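Local structure of alternansucrase (Leuconostoc mesenteroides, 6HVG) at residues His598-Phe603 against Ala1152-Val1157; Phe1082-Gln1087 against Asn1140-Leu1145; Trp1323-Lys1328 against Val1345-Asn1350. The protein is a large multidomain enzyme of glycoside hydrolase family 70, with a TIM-barrel catalytic domain and repeats related to choline-binding and cell-wall-binding modules. One frame throughout, in Å; residues are numbered along the deposited sequence.

Contact 1 (His598-Phe603 against Ala1152-Val1157); sequences HYLMNF and AIADWV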
loop_
_atom_site.group_PDB
_atom_site.type_symbol
_atom_site.label_atom_id
_atom_site.label_comp_id
_atom_site.label_asym_id
_atom_site.label_seq_id
_atom_site.Cartn_x
_atom_site.Cartn_y
_atom_site.Cartn_z
ATOM N N HIS A 598 29.277 6.544 9.296
ATOM C CA HIS A 598 30.629 6.292 9.783
ATOM C C HIS A 598 30.590 5.127 10.736
ATOM O O HIS A 598 31.420 4.222 10.647
ATOM C CB HIS A 598 31.176 7.519 10.486
ATOM C CG HIS A 598 32.555 7.342 11.033
ATOM N ND1 HIS A 598 33.689 7.580 10.285
ATOM C CD2 HIS A 598 32.980 7.011 12.273
ATOM C CE1 HIS A 598 34.755 7.381 11.036
ATOM N NE2 HIS A 598 34.353 7.038 12.248
ATOM N N TYR A 599 29.612 5.140 11.637
ATOM C CA TYR A 599 29.468 4.096 12.648
ATOM C C TYR A 599 29.347 2.709 12.022
ATOM O O TYR A 599 29.925 1.749 12.535
ATOM C CB TYR A 599 28.268 4.397 13.529
ATOM C CG TYR A 599 27.853 3.320 14.498
ATOM C CD1 TYR A 599 28.434 3.221 15.739
ATOM C CD2 TYR A 599 26.834 2.439 14.189
ATOM C CE1 TYR A 599 28.009 2.275 16.657
ATOM C CE2 TYR A 599 26.397 1.494 15.096
ATOM C CZ TYR A 599 26.986 1.418 16.326
ATOM O OH TYR A 599 26.577 0.471 17.244
ATOM N N LEU A 600 28.632 2.605 10.909
ATOM C CA LEU A 600 28.470 1.310 10.240
ATOM C C LEU A 600 29.753 0.887 9.529
ATOM O O LEU A 600 30.151 -0.274 9.617
ATOM C CB LEU A 600 27.293 1.338 9.258
ATOM C CG LEU A 600 25.914 1.541 9.897
ATOM C CD1 LEU A 600 24.895 1.980 8.873
ATOM C CD2 LEU A 600 25.419 0.295 10.628
ATOM N N MET A 601 30.406 1.825 8.844
ATOM C CA MET A 601 31.644 1.526 8.108
ATOM C C MET A 601 32.844 1.327 9.029
ATOM O O MET A 601 33.872 0.831 8.592
ATOM C CB MET A 601 31.967 2.631 7.105
ATOM C CG MET A 601 30.922 2.865 6.023
ATOM S SD MET A 601 30.654 1.445 4.953
ATOM C CE MET A 601 29.195 0.799 5.766
ATOM N N ASN A 602 32.706 1.710 10.294
ATOM C CA ASN A 602 33.697 1.379 11.318
ATOM C C ASN A 602 33.093 0.582 12.471
ATOM O O ASN A 602 33.532 0.733 13.612
ATOM C CB ASN A 602 34.327 2.677 11.835
ATOM C CG ASN A 602 35.108 3.400 10.765
ATOM O OD1 ASN A 602 36.309 3.163 10.584
ATOM N ND2 ASN A 602 34.426 4.265 10.026
ATOM N N PHE A 603 32.065 -0.223 12.191
ATOM C CA PHE A 603 31.331 -0.876 13.271
ATOM C C PHE A 603 32.259 -1.671 14.143
ATOM O O PHE A 603 32.254 -1.518 15.362
ATOM C CB PHE A 603 30.209 -1.760 12.750
ATOM C CG PHE A 603 29.392 -2.405 13.837
ATOM C CD1 PHE A 603 28.636 -1.628 14.692
ATOM C CD2 PHE A 603 29.365 -3.783 13.998
ATOM C CE1 PHE A 603 27.879 -2.217 15.705
ATOM C CE2 PHE A 603 28.609 -4.373 15.001
ATOM C CZ PHE A 603 27.867 -3.592 15.857
ATOM N N ALA A 1152 31.290 -6.943 3.031
ATOM C CA ALA A 1152 30.015 -6.928 3.752
ATOM C C ALA A 1152 29.297 -5.604 3.523
ATOM O O ALA A 1152 29.857 -4.505 3.740
ATOM C CB ALA A 1152 30.230 -7.155 5.246
ATOM N N ILE A 1153 28.047 -5.705 3.088
ATOM C CA ILE A 1153 27.226 -4.520 2.813
ATOM C C ILE A 1153 26.294 -4.224 3.974
ATOM O O ILE A 1153 25.551 -5.092 4.431
ATOM C CB ILE A 1153 26.407 -4.680 1.514
ATOM C CG1 ILE A 1153 27.300 -4.482 0.300
ATOM C CG2 ILE A 1153 25.303 -3.663 1.440
ATOM C CD1 ILE A 1153 26.691 -5.046 -0.964
ATOM N N ALA A 1154 26.337 -2.980 4.426
ATOM C CA ALA A 1154 25.442 -2.481 5.461
ATOM C C ALA A 1154 24.201 -1.887 4.828
ATOM O O ALA A 1154 24.313 -1.103 3.906
ATOM C CB ALA A 1154 26.156 -1.404 6.270
ATOM N N ASP A 1155 23.022 -2.244 5.323
ATOM C CA ASP A 1155 21.778 -1.620 4.853
ATOM C C ASP A 1155 21.602 -0.276 5.563
ATOM O O ASP A 1155 21.351 -0.228 6.756
ATOM C CB ASP A 1155 20.559 -2.528 5.100
ATOM C CG ASP A 1155 19.566 -2.507 3.941
ATOM O OD1 ASP A 1155 19.373 -1.453 3.333
ATOM O OD2 ASP A 1155 18.973 -3.547 3.623
ATOM N N TRP A 1156 21.766 0.808 4.819
ATOM C CA TRP A 1156 21.627 2.172 5.351
ATOM C C TRP A 1156 20.175 2.630 5.150
ATOM O O TRP A 1156 19.701 2.790 4.008
ATOM C CB TRP A 1156 22.586 3.091 4.601
ATOM C CG TRP A 1156 22.888 4.399 5.210
ATOM C CD1 TRP A 1156 23.166 4.646 6.516
ATOM C CD2 TRP A 1156 23.021 5.661 4.524
ATOM N NE1 TRP A 1156 23.448 5.986 6.697
ATOM C CE2 TRP A 1156 23.370 6.625 5.485
ATOM C CE3 TRP A 1156 22.892 6.060 3.196
ATOM C CZ2 TRP A 1156 23.597 7.964 5.158
ATOM C CZ3 TRP A 1156 23.118 7.408 2.869
ATOM C CH2 TRP A 1156 23.461 8.335 3.845
ATOM N N VAL A 1157 19.480 2.841 6.266
ATOM C CA VAL A 1157 18.032 3.059 6.275
ATOM C C VAL A 1157 17.670 4.410 6.875
ATOM O O VAL A 1157 17.137 4.479 7.952
ATOM C CB VAL A 1157 17.332 1.913 7.042
ATOM C CG1 VAL A 1157 15.821 2.065 6.983
ATOM C CG2 VAL A 1157 17.734 0.578 6.443
#

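Contact 2 (Phe1082-Gln1087 against Asn1140-Leu1145); sequences FELAPQ and NAIEAL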
loop_
_atom_site.group_PDB
_atom_site.type_symbol
_atom_site.label_atom_id
_atom_site.label_comp_id
_atom_site.label_asym_id
_atom_site.label_seq_id
_atom_site.Cartn_x
_atom_site.Cartn_y
_atom_site.Cartn_z
ATOM N N PHE A 1082 28.745 -9.573 0.170
ATOM C CA PHE A 1082 27.629 -10.189 0.865
ATOM C C PHE A 1082 26.718 -9.098 1.406
ATOM O O PHE A 1082 27.105 -8.331 2.293
ATOM C CB PHE A 1082 28.127 -11.040 2.019
ATOM C CG PHE A 1082 27.144 -12.107 2.457
ATOM C CD1 PHE A 1082 26.031 -11.777 3.217
ATOM C CD2 PHE A 1082 27.344 -13.435 2.118
ATOM C CE1 PHE A 1082 25.145 -12.751 3.610
ATOM C CE2 PHE A 1082 26.463 -14.414 2.517
ATOM C CZ PHE A 1082 25.366 -14.076 3.265
ATOM N N GLU A 1083 25.519 -9.000 0.852
ATOM C CA GLU A 1083 24.548 -8.024 1.329
ATOM C C GLU A 1083 23.811 -8.657 2.473
ATOM O O GLU A 1083 23.010 -9.569 2.278
ATOM C CB GLU A 1083 23.580 -7.600 0.221
ATOM C CG GLU A 1083 22.754 -6.382 0.564
ATOM C CD GLU A 1083 21.534 -6.223 -0.332
ATOM O OE1 GLU A 1083 21.667 -6.378 -1.569
ATOM O OE2 GLU A 1083 20.426 -5.956 0.210
ATOM N N LEU A 1084 24.120 -8.187 3.681
ATOM C CA LEU A 1084 23.485 -8.660 4.919
ATOM C C LEU A 1084 22.218 -7.869 5.177
ATOM O O LEU A 1084 22.142 -6.695 4.846
ATOM C CB LEU A 1084 24.426 -8.473 6.113
ATOM C CG LEU A 1084 25.674 -9.347 6.147
ATOM C CD1 LEU A 1084 26.856 -8.589 6.676
ATOM C CD2 LEU A 1084 25.456 -10.595 6.979
ATOM N N ALA A 1085 21.251 -8.505 5.821
ATOM C CA ALA A 1085 20.042 -7.831 6.256
ATOM C C ALA A 1085 20.390 -6.631 7.142
ATOM O O ALA A 1085 21.511 -6.545 7.662
ATOM C CB ALA A 1085 19.160 -8.790 7.021
ATOM N N PRO A 1086 19.445 -5.681 7.287
ATOM C CA PRO A 1086 19.639 -4.579 8.221
ATOM C C PRO A 1086 19.678 -5.107 9.638
ATOM O O PRO A 1086 18.770 -5.841 10.053
ATOM C CB PRO A 1086 18.400 -3.716 8.014
ATOM C CG PRO A 1086 17.380 -4.657 7.454
ATOM C CD PRO A 1086 18.176 -5.554 6.561
ATOM N N GLN A 1087 20.728 -4.743 10.373
ATOM C CA GLN A 1087 21.032 -5.388 11.652
ATOM C C GLN A 1087 20.453 -4.673 12.865
ATOM O O GLN A 1087 20.796 -5.001 14.015
ATOM C CB GLN A 1087 22.539 -5.490 11.819
ATOM C CG GLN A 1087 23.207 -6.324 10.749
ATOM C CD GLN A 1087 22.773 -7.757 10.811
ATOM O OE1 GLN A 1087 22.858 -8.377 11.863
ATOM N NE2 GLN A 1087 22.313 -8.298 9.685
ATOM N N ASN A 1140 31.753 -11.339 13.976
ATOM C CA ASN A 1140 32.326 -12.615 13.548
ATOM C C ASN A 1140 31.915 -12.958 12.117
ATOM O O ASN A 1140 32.701 -13.481 11.336
ATOM C CB ASN A 1140 31.918 -13.772 14.495
ATOM C CG ASN A 1140 32.519 -13.641 15.886
ATOM O OD1 ASN A 1140 33.345 -12.759 16.153
ATOM N ND2 ASN A 1140 32.074 -14.494 16.791
ATOM N N ALA A 1141 30.664 -12.674 11.784
ATOM C CA ALA A 1141 30.166 -12.925 10.443
ATOM C C ALA A 1141 30.915 -12.072 9.427
ATOM O O ALA A 1141 31.260 -12.545 8.355
ATOM C CB ALA A 1141 28.678 -12.635 10.384
ATOM N N ILE A 1142 31.146 -10.813 9.759
ATOM C CA ILE A 1142 31.815 -9.884 8.863
ATOM C C ILE A 1142 33.286 -10.268 8.680
ATOM O O ILE A 1142 33.797 -10.255 7.561
ATOM C CB ILE A 1142 31.671 -8.423 9.377
ATOM C CG1 ILE A 1142 30.259 -7.931 9.107
ATOM C CG2 ILE A 1142 32.664 -7.477 8.709
ATOM C CD1 ILE A 1142 29.912 -6.624 9.795
ATOM N N GLU A 1143 33.964 -10.602 9.776
ATOM C CA GLU A 1143 35.364 -11.044 9.714
ATOM C C GLU A 1143 35.501 -12.293 8.829
ATOM O O GLU A 1143 36.354 -12.332 7.942
ATOM C CB GLU A 1143 35.899 -11.336 11.118
ATOM C CG GLU A 1143 37.400 -11.544 11.197
ATOM C CD GLU A 1143 37.897 -11.677 12.625
ATOM O OE1 GLU A 1143 37.173 -12.284 13.450
ATOM O OE2 GLU A 1143 39.022 -11.192 12.910
ATOM N N ALA A 1144 34.638 -13.281 9.068
ATOM C CA ALA A 1144 34.618 -14.505 8.310
ATOM C C ALA A 1144 34.488 -14.239 6.815
ATOM O O ALA A 1144 35.059 -14.975 5.987
ATOM C CB ALA A 1144 33.496 -15.414 8.790
ATOM N N LEU A 1145 33.727 -13.216 6.445
ATOM C CA LEU A 1145 33.584 -12.877 5.028
ATOM C C LEU A 1145 34.865 -12.258 4.493
ATOM O O LEU A 1145 35.216 -12.505 3.361
ATOM C CB LEU A 1145 32.397 -11.953 4.805
ATOM C CG LEU A 1145 31.031 -12.568 5.087
ATOM C CD1 LEU A 1145 29.983 -11.493 5.292
ATOM C CD2 LEU A 1145 30.623 -13.520 3.968
#

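Contact 3 (Trp1323-Lys1328 against Val1345-Asn1350); sequences WYYFDK and VETSVN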
loop_
_atom_site.group_PDB
_atom_site.type_symbol
_atom_site.label_atom_id
_atom_site.label_comp_id
_atom_site.label_asym_id
_atom_site.label_seq_id
_atom_site.Cartn_x
_atom_site.Cartn_y
_atom_site.Cartn_z
ATOM N N TRP A 1323 -26.395 24.044 11.926
ATOM C CA TRP A 1323 -25.122 24.749 11.969
ATOM C C TRP A 1323 -25.320 26.231 11.819
ATOM O O TRP A 1323 -26.205 26.681 11.084
ATOM C CB TRP A 1323 -24.184 24.245 10.867
ATOM C CG TRP A 1323 -23.532 22.954 11.205
ATOM C CD1 TRP A 1323 -24.040 21.694 10.997
ATOM C CD2 TRP A 1323 -22.262 22.775 11.835
ATOM N NE1 TRP A 1323 -23.151 20.757 11.435
ATOM C CE2 TRP A 1323 -22.047 21.386 11.949
ATOM C CE3 TRP A 1323 -21.264 23.652 12.282
ATOM C CZ2 TRP A 1323 -20.899 20.853 12.532
ATOM C CZ3 TRP A 1323 -20.102 23.111 12.843
ATOM C CH2 TRP A 1323 -19.939 21.727 12.966
ATOM N N TYR A 1324 -24.467 26.989 12.511
ATOM C CA TYR A 1324 -24.486 28.457 12.493
ATOM C C TYR A 1324 -23.076 29.018 12.339
ATOM O O TYR A 1324 -22.099 28.362 12.712
ATOM C CB TYR A 1324 -25.073 28.966 13.810
ATOM C CG TYR A 1324 -26.412 28.354 14.141
ATOM C CD1 TYR A 1324 -26.487 27.163 14.836
ATOM C CD2 TYR A 1324 -27.587 28.961 13.739
ATOM C CE1 TYR A 1324 -27.696 26.589 15.129
ATOM C CE2 TYR A 1324 -28.806 28.404 14.033
ATOM C CZ TYR A 1324 -28.859 27.222 14.723
ATOM O OH TYR A 1324 -30.081 26.662 14.996
ATOM N N TYR A 1325 -22.974 30.228 11.795
ATOM C CA TYR A 1325 -21.711 30.951 11.794
ATOM C C TYR A 1325 -21.831 32.248 12.614
ATOM O O TYR A 1325 -22.750 33.036 12.422
ATOM C CB TYR A 1325 -21.280 31.286 10.367
ATOM C CG TYR A 1325 -20.034 32.097 10.351
ATOM C CD1 TYR A 1325 -18.827 31.557 10.779
ATOM C CD2 TYR A 1325 -20.045 33.414 9.966
ATOM C CE1 TYR A 1325 -17.679 32.320 10.817
ATOM C CE2 TYR A 1325 -18.896 34.176 9.999
ATOM C CZ TYR A 1325 -17.731 33.624 10.433
ATOM O OH TYR A 1325 -16.580 34.367 10.441
ATOM N N PHE A 1326 -20.886 32.446 13.526
ATOM C CA PHE A 1326 -20.820 33.641 14.334
ATOM C C PHE A 1326 -19.663 34.505 13.858
ATOM O O PHE A 1326 -18.516 34.041 13.823
ATOM C CB PHE A 1326 -20.654 33.278 15.833
ATOM C CG PHE A 1326 -21.887 32.683 16.434
ATOM C CD1 PHE A 1326 -22.222 31.381 16.181
ATOM C CD2 PHE A 1326 -22.734 33.440 17.216
ATOM C CE1 PHE A 1326 -23.371 30.833 16.708
ATOM C CE2 PHE A 1326 -23.883 32.896 17.747
ATOM C CZ PHE A 1326 -24.207 31.593 17.492
ATOM N N ASP A 1327 -19.966 35.764 13.534
ATOM C CA ASP A 1327 -18.982 36.703 12.975
ATOM C C ASP A 1327 -17.955 37.191 13.992
ATOM O O ASP A 1327 -18.003 36.827 15.174
ATOM C CB ASP A 1327 -19.694 37.875 12.270
ATOM C CG ASP A 1327 -20.533 38.753 13.214
ATOM O OD1 ASP A 1327 -20.173 38.899 14.401
ATOM O OD2 ASP A 1327 -21.553 39.324 12.756
ATOM N N LYS A 1328 -17.024 38.011 13.526
ATOM C CA LYS A 1328 -16.008 38.590 14.392
ATOM C C LYS A 1328 -16.596 39.316 15.593
ATOM O O LYS A 1328 -16.039 39.250 16.688
ATOM C CB LYS A 1328 -15.168 39.570 13.601
ATOM C CG LYS A 1328 -14.251 39.000 12.523
ATOM C CD LYS A 1328 -13.557 40.134 11.766
ATOM C CE LYS A 1328 -14.511 41.271 11.327
ATOM N NZ LYS A 1328 -13.832 42.360 10.580
ATOM N N VAL A 1345 -17.790 33.740 3.822
ATOM C CA VAL A 1345 -17.197 33.621 5.141
ATOM C C VAL A 1345 -15.683 33.434 5.054
ATOM O O VAL A 1345 -15.220 32.548 4.371
ATOM C CB VAL A 1345 -17.823 32.411 5.898
ATOM C CG1 VAL A 1345 -17.263 32.282 7.305
ATOM C CG2 VAL A 1345 -19.340 32.529 5.948
ATOM N N GLU A 1346 -14.932 34.269 5.776
ATOM C CA GLU A 1346 -13.487 34.109 5.995
ATOM C C GLU A 1346 -13.193 33.909 7.488
ATOM O O GLU A 1346 -13.342 34.847 8.238
ATOM C CB GLU A 1346 -12.750 35.348 5.487
ATOM C CG GLU A 1346 -12.642 35.417 3.961
ATOM C CD GLU A 1346 -11.979 36.717 3.453
ATOM O OE1 GLU A 1346 -12.179 37.789 4.072
ATOM O OE2 GLU A 1346 -11.242 36.673 2.438
ATOM N N THR A 1347 -12.783 32.700 7.896
ATOM C CA THR A 1347 -12.621 32.300 9.313
ATOM C C THR A 1347 -11.187 31.988 9.673
ATOM O O THR A 1347 -10.382 31.666 8.803
ATOM C CB THR A 1347 -13.435 31.027 9.665
ATOM O OG1 THR A 1347 -14.694 31.092 9.019
ATOM C CG2 THR A 1347 -13.718 30.877 11.189
ATOM N N SER A 1348 -10.884 32.061 10.971
ATOM C CA SER A 1348 -9.626 31.541 11.528
ATOM C C SER A 1348 -9.358 30.105 11.065
ATOM O O SER A 1348 -8.225 29.774 10.726
ATOM C CB SER A 1348 -9.628 31.596 13.075
ATOM O OG SER A 1348 -10.675 30.834 13.662
ATOM N N VAL A 1349 -10.400 29.269 11.064
ATOM C CA VAL A 1349 -10.334 27.942 10.478
ATOM C C VAL A 1349 -10.500 28.087 8.957
ATOM O O VAL A 1349 -11.615 28.154 8.474
ATOM C CB VAL A 1349 -11.448 27.021 11.045
ATOM C CG1 VAL A 1349 -11.355 25.628 10.434
ATOM C CG2 VAL A 1349 -11.383 26.946 12.572
ATOM N N ASN A 1350 -9.382 28.128 8.230
ATOM C CA ASN A 1350 -9.319 28.431 6.783
ATOM C C ASN A 1350 -10.006 27.450 5.874
ATOM O O ASN A 1350 -10.489 27.838 4.814
ATOM C CB ASN A 1350 -7.861 28.500 6.314
ATOM C CG ASN A 1350 -7.158 29.743 6.807
ATOM O OD1 ASN A 1350 -7.747 30.580 7.508
ATOM N ND2 ASN A 1350 -5.897 29.874 6.450
#

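Contact 1 (His598-Phe603 against Ala1152-Val1157)
Leu600 and Met601, at the end of helix 587-601, both pack on the small methyl of Ala1154 on strand 1151-1156, and Leu600 alone goes on to the indole of Trp1156. Leu600 points its CB at the strand and meets Ala1154 CB at 4.2 Å. Its branch then turns along the strand, and CD1 approaches Trp1156 CD1 to 4.0 Å, coming in obliquely to the ring. With CG anti to its own carbonyl carbon (chi1 -65°), the leucine reaches the indole at the five-membered end. Met601 works differently: its chain bends at both chi2 and chi3, which folds the terminal methyl back so that CE lies 3.8 Å from Ala1154 CB. The alanine methyl is thus met by two side chains of successive helical residues.

Behind these residues the helix end is tied up by polar groups. His598 O accepts both Asn602 N, at 2.8 Å, and Asn602 ND2, at 3.1 Å. That second bond leaves ND2 over the centre of the His598 ring.

Ile618 of strand 617-620 touches both Met601 and Trp1156, while on the other side of the strand Asp1155 forms a salt bridge with Arg619. No hydrogen bond joins the two segments, so helix and barrel strand meet here through apolar shape alone, and the small alanine lets the helix backbone come close, with Leu600 CA 6.8 Å from Ala1154 CA.

Contact 2 (Phe1082-Gln1087 against Asn1140-Leu1145)
The ring of Phe1082 is met by both methyls of Leu1145, with CD2 approaching obliquely to 3.8 Å from Phe1082 CD2. Two further aromatics, Tyr1046 and Phe1074, make T-shaped (edge-to-face) pairs with the same phenyl group, so it is gripped by apolar and aromatic neighbours together. The phenylalanine and leucine side chains cross at about a right angle. Phe1082 CG stands opposite the backbone N (chi1 -158°), and this turns the ring to where Leu1145 CD2 meets it. The other methyl, Leu1145 CD1, lies 3.8 Å from Phe1082 CB.

A second apolar pair lies two residues farther along. Leu1084 sends CD1 to Ile1142 CG1 at 4.2 Å, and the same methyl is a looser 4.5 Å from Leu1145 CD1. Ile1142 sets out past the other segment rather than at it, and meets Leu1084 through its CG1 branch.

The flat amide of Gln1087 folds back on the loop that follows the strand. Its NE2 donates to Ala1085 O at 2.8 Å with an N-H...O angle of 156°, arriving from above the carbonyl plane, while OE1 takes a hydrogen bond from Asn1064. Both ends of the buried amide are thereby engaged.

In the TIM barrel, helix 1135-1147 lies on the outside of the parallel sheet as part of the beta-alpha-beta crossover from strand 1081-1083 to its neighbour 1151-1156. Helix 1063-1075 shares the same layer, with Ile1067 touching Phe1082 and Leu1084, and Ala1152 of strand 1151-1156 packs on both Leu1084 and Ile1142.

Contact 3 (Trp1323-Lys1328 against Val1345-Asn1350)
Tyr1325 and Val1345 make a CH-pi contact: the CG1 methyl of the valine sits over one face of the phenol ring, 3.5 Å from its centroid and 16° off the ring normal. The methyl is displaced toward the hydroxyl end, where CZ is its nearest atom at 3.4 Å, and it touches every ring atom. Val1345 CG2 is more distant, 4.2 Å from Tyr1325 CD2. The two side chains come from opposite directions. The tyrosine extends straight out from its strand, CG opposite the backbone N (chi1 177°), which carries the ring across to the valine.

Thr1347 adds a van der Waals approach. It slides past the tyrosine in the opposite sense, and its OG1 lies 3.7 Å from Tyr1325 CE1, oblique to the ring.

Hydrogen bonding takes the phenol oxygen outside both segments: Tyr1325 OH is bonded to Asp1313, whose carboxylate also accepts a weak bond from the backbone N of Ser1348. That shared aspartate links the tyrosine tip to the loop.

Strand 1323-1326 pairs antiparallel with 1314-1317 in a hairpin of a putative cell-wall-binding repeat. Segment 1345-1350 leaves strand 1342-1345 and passes beside that hairpin, where Phe1315 of strand 1314-1317 meets the Tyr1325 ring and also touches Val1345 and Thr1347. Phe1358, beyond strand 1354-1357, adds a further contact to the tyrosine.

Overall arrangement
Following the chain from the N terminus, the first contact segment met is the end of helix 587-601, which opens contact 1. More than five hundred residues follow before strand 1151-1156 closes that loop. Within it, strand 1081-1083 opens contact 2 and helix 1135-1147 closes it, just ahead of strand 1151-1156, so contact 2 nests in contact 1. The two touch directly, with centres 10 Å apart, because strands 1081-1083 and 1151-1156 are neighbours in the parallel barrel sheet; together they seat two helices on it. Contact 3 comes afterwards, a short local closure joining a repeat hairpin to a following loop, about 34 Å from contact 1 between nearest atoms.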